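Local coordinates for putative eukaryotic translation initiation factor eIF-4E (Leishmania major, PDB 5WB5), which probably binds the methylated cap structure at the 5' end of mRNA and takes part in the initiation of translation, at residues R25-W30 against Y77-E82. Residues are numbered along the deposited sequence; the frame is centred on the assembly and turned at random.
Sequences RAWTLW and YHFFQE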
loop_
_atom_site.group_PDB
_atom_site.type_symbol
_atom_site.label_atom_id
_atom_site.label_comp_id
_atom_site.label_asym_id
_atom_site.label_seq_id
_atom_site.Cartn_x
_atom_site.Cartn_y
_atom_site.Cartn_z
ATOM N N ARG A 25 -0.966 -14.216 0.793
ATOM C CA ARG A 25 -2.241 -13.641 1.190
ATOM C C ARG A 25 -2.763 -12.763 0.063
ATOM O O ARG A 25 -1.988 -12.201 -0.715
ATOM C CB ARG A 25 -2.107 -12.811 2.475
ATOM C CG ARG A 25 -1.606 -13.593 3.678
ATOM C CD ARG A 25 -1.505 -12.712 4.914
ATOM N NE ARG A 25 -0.356 -11.812 4.868
ATOM C CZ ARG A 25 -0.110 -10.866 5.771
ATOM N NH1 ARG A 25 -0.935 -10.687 6.793
ATOM N NH2 ARG A 25 0.961 -10.096 5.650
ATOM N N ALA A 26 -4.087 -12.654 -0.019
ATOM C CA ALA A 26 -4.700 -11.691 -0.916
ATOM C C ALA A 26 -4.621 -10.297 -0.301
ATOM O O ALA A 26 -4.510 -10.136 0.917
ATOM C CB ALA A 26 -6.154 -12.065 -1.200
ATOM N N TRP A 27 -4.666 -9.278 -1.160
ATOM C CA TRP A 27 -4.542 -7.900 -0.694
ATOM C C TRP A 27 -5.476 -7.004 -1.488
ATOM O O TRP A 27 -5.528 -7.095 -2.716
ATOM C CB TRP A 27 -3.101 -7.397 -0.825
ATOM C CG TRP A 27 -2.129 -8.159 0.009
ATOM C CD1 TRP A 27 -1.499 -9.318 -0.324
ATOM C CD2 TRP A 27 -1.674 -7.818 1.323
ATOM N NE1 TRP A 27 -0.681 -9.724 0.697
ATOM C CE2 TRP A 27 -0.768 -8.819 1.722
ATOM C CE3 TRP A 27 -1.946 -6.764 2.200
ATOM C CZ2 TRP A 27 -0.128 -8.799 2.959
ATOM C CZ3 TRP A 27 -1.310 -6.745 3.430
ATOM C CH2 TRP A 27 -0.410 -7.758 3.798
ATOM N N THR A 28 -6.196 -6.133 -0.789
ATOM C CA THR A 28 -7.141 -5.216 -1.404
ATOM C C THR A 28 -6.613 -3.790 -1.319
ATOM O O THR A 28 -6.059 -3.379 -0.288
ATOM C CB THR A 28 -8.511 -5.302 -0.727
ATOM O OG1 THR A 28 -8.970 -6.660 -0.732
ATOM C CG2 THR A 28 -9.526 -4.427 -1.450
ATOM N N LEU A 29 -6.801 -3.046 -2.410
ATOM C CA LEU A 29 -6.397 -1.652 -2.526
ATOM C C LEU A 29 -7.620 -0.746 -2.419
ATOM O O LEU A 29 -8.681 -1.049 -2.974
ATOM C CB LEU A 29 -5.675 -1.412 -3.859
ATOM C CG LEU A 29 -5.345 0.029 -4.272
ATOM C CD1 LEU A 29 -4.243 0.618 -3.418
ATOM C CD2 LEU A 29 -4.960 0.091 -5.746
ATOM N N TRP A 30 -7.456 0.370 -1.708
ATOM C CA TRP A 30 -8.505 1.355 -1.501
ATOM C C TRP A 30 -7.935 2.743 -1.765
ATOM O O TRP A 30 -6.727 2.968 -1.649
ATOM C CB TRP A 30 -9.071 1.300 -0.075
ATOM C CG TRP A 30 -9.306 -0.085 0.477
ATOM C CD1 TRP A 30 -8.374 -1.068 0.673
ATOM C CD2 TRP A 30 -10.553 -0.619 0.939
ATOM N NE1 TRP A 30 -8.970 -2.184 1.212
ATOM C CE2 TRP A 30 -10.306 -1.935 1.386
ATOM C CE3 TRP A 30 -11.854 -0.116 1.012
ATOM C CZ2 TRP A 30 -11.312 -2.751 1.897
ATOM C CZ3 TRP A 30 -12.853 -0.928 1.518
ATOM C CH2 TRP A 30 -12.575 -2.232 1.955
ATOM N N TYR A 77 -3.924 6.103 -0.445
ATOM C CA TYR A 77 -3.919 4.698 -0.830
ATOM C C TYR A 77 -3.893 3.843 0.429
ATOM O O TYR A 77 -3.081 4.080 1.329
ATOM C CB TYR A 77 -2.693 4.352 -1.686
ATOM C CG TYR A 77 -2.740 4.757 -3.145
ATOM C CD1 TYR A 77 -3.864 4.516 -3.928
ATOM C CD2 TYR A 77 -1.644 5.367 -3.745
ATOM C CE1 TYR A 77 -3.896 4.883 -5.262
ATOM C CE2 TYR A 77 -1.668 5.737 -5.078
ATOM C CZ TYR A 77 -2.794 5.492 -5.832
ATOM O OH TYR A 77 -2.819 5.859 -7.158
ATOM N N HIS A 78 -4.771 2.849 0.486
ATOM C CA HIS A 78 -4.741 1.829 1.523
ATOM C C HIS A 78 -4.509 0.488 0.848
ATOM O O HIS A 78 -5.006 0.253 -0.254
ATOM C CB HIS A 78 -6.048 1.787 2.327
ATOM C CG HIS A 78 -6.544 3.133 2.757
ATOM N ND1 HIS A 78 -6.420 3.594 4.050
ATOM C CD2 HIS A 78 -7.173 4.115 2.067
ATOM C CE1 HIS A 78 -6.946 4.803 4.137
ATOM N NE2 HIS A 78 -7.410 5.143 2.949
ATOM N N PHE A 79 -3.763 -0.392 1.505
ATOM C CA PHE A 79 -3.429 -1.699 0.941
ATOM C C PHE A 79 -3.411 -2.679 2.106
ATOM O O PHE A 79 -2.451 -2.701 2.880
ATOM C CB PHE A 79 -2.089 -1.651 0.214
ATOM C CG PHE A 79 -1.772 -2.890 -0.571
ATOM C CD1 PHE A 79 -2.389 -3.132 -1.785
ATOM C CD2 PHE A 79 -0.840 -3.801 -0.102
ATOM C CE1 PHE A 79 -2.093 -4.269 -2.512
ATOM C CE2 PHE A 79 -0.540 -4.937 -0.824
ATOM C CZ PHE A 79 -1.165 -5.170 -2.032
ATOM N N PHE A 80 -4.478 -3.467 2.245
ATOM C CA PHE A 80 -4.677 -4.278 3.441
ATOM C C PHE A 80 -5.025 -5.708 3.070
ATOM O O PHE A 80 -5.598 -5.966 2.009
ATOM C CB PHE A 80 -5.787 -3.702 4.332
ATOM C CG PHE A 80 -5.320 -2.606 5.241
ATOM C CD1 PHE A 80 -4.920 -1.386 4.725
ATOM C CD2 PHE A 80 -5.272 -2.799 6.613
ATOM C CE1 PHE A 80 -4.481 -0.374 5.559
ATOM C CE2 PHE A 80 -4.837 -1.793 7.452
ATOM C CZ PHE A 80 -4.441 -0.576 6.924
ATOM N N GLN A 81 -4.681 -6.640 3.959
ATOM C CA GLN A 81 -5.036 -8.034 3.730
ATOM C C GLN A 81 -6.528 -8.151 3.443
ATOM O O GLN A 81 -7.346 -7.394 3.974
ATOM C CB GLN A 81 -4.663 -8.898 4.938
ATOM C CG GLN A 81 -5.189 -10.325 4.852
ATOM C CD GLN A 81 -4.589 -11.240 5.900
ATOM O OE1 GLN A 81 -3.687 -10.849 6.640
ATOM N NE2 GLN A 81 -5.085 -12.471 5.964
ATOM N N GLU A 82 -6.882 -9.105 2.586
ATOM C CA GLU A 82 -8.283 -9.296 2.238
ATOM C C GLU A 82 -9.087 -9.650 3.482
ATOM O O GLU A 82 -8.636 -10.414 4.340
ATOM C CB GLU A 82 -8.429 -10.394 1.185
ATOM C CG GLU A 82 -9.811 -10.445 0.553
ATOM C CD GLU A 82 -9.891 -11.430 -0.595
ATOM O OE1 GLU A 82 -9.074 -12.375 -0.627
ATOM O OE2 GLU A 82 -10.768 -11.258 -1.468
#
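One face of the Trp27 indole carries Gln81, whose CA rises 3.6 Å from the ring plane, over its margin. On the opposite side, shifted beyond the five-membered ring, lies the Phe79 phenyl, nearly parallel (planes 5° apart) but displaced so that little of one ring covers the other, centroids 5.1 Å apart. Trp27 CH2 lies over one face of the Arg25 guanidinium, toward its NH2 edge. At the other end, His78 O meets the edge of the Trp30 indole in plane, and Trp30 O does the same at the Tyr77 ring.

The backbones that carry these groups are neighbouring antiparallel strands, 22-32 and 75-81, in the curved sheet of the eIF4E fold. Thr28-Phe80 and Trp30-His78 are hydrogen-bonded pairs; the Thr28 N to Phe80 O bond measures 2.9 Å. On the Leu29 and Phe79 side of the sheet, helix 133-147 packs against Phe79 and Trp27.

Gln81 runs extended, CG anti to its backbone N (chi1 171°), and this carries OE1 to Arg25 NH1, 2.8 Å away. NH1 stands above the plane of the Gln81 side-chain carbonyl, and its N-H points well off line, at 131°. NH1 also bonds Val164 O, while NE makes a salt bridge with Glu148.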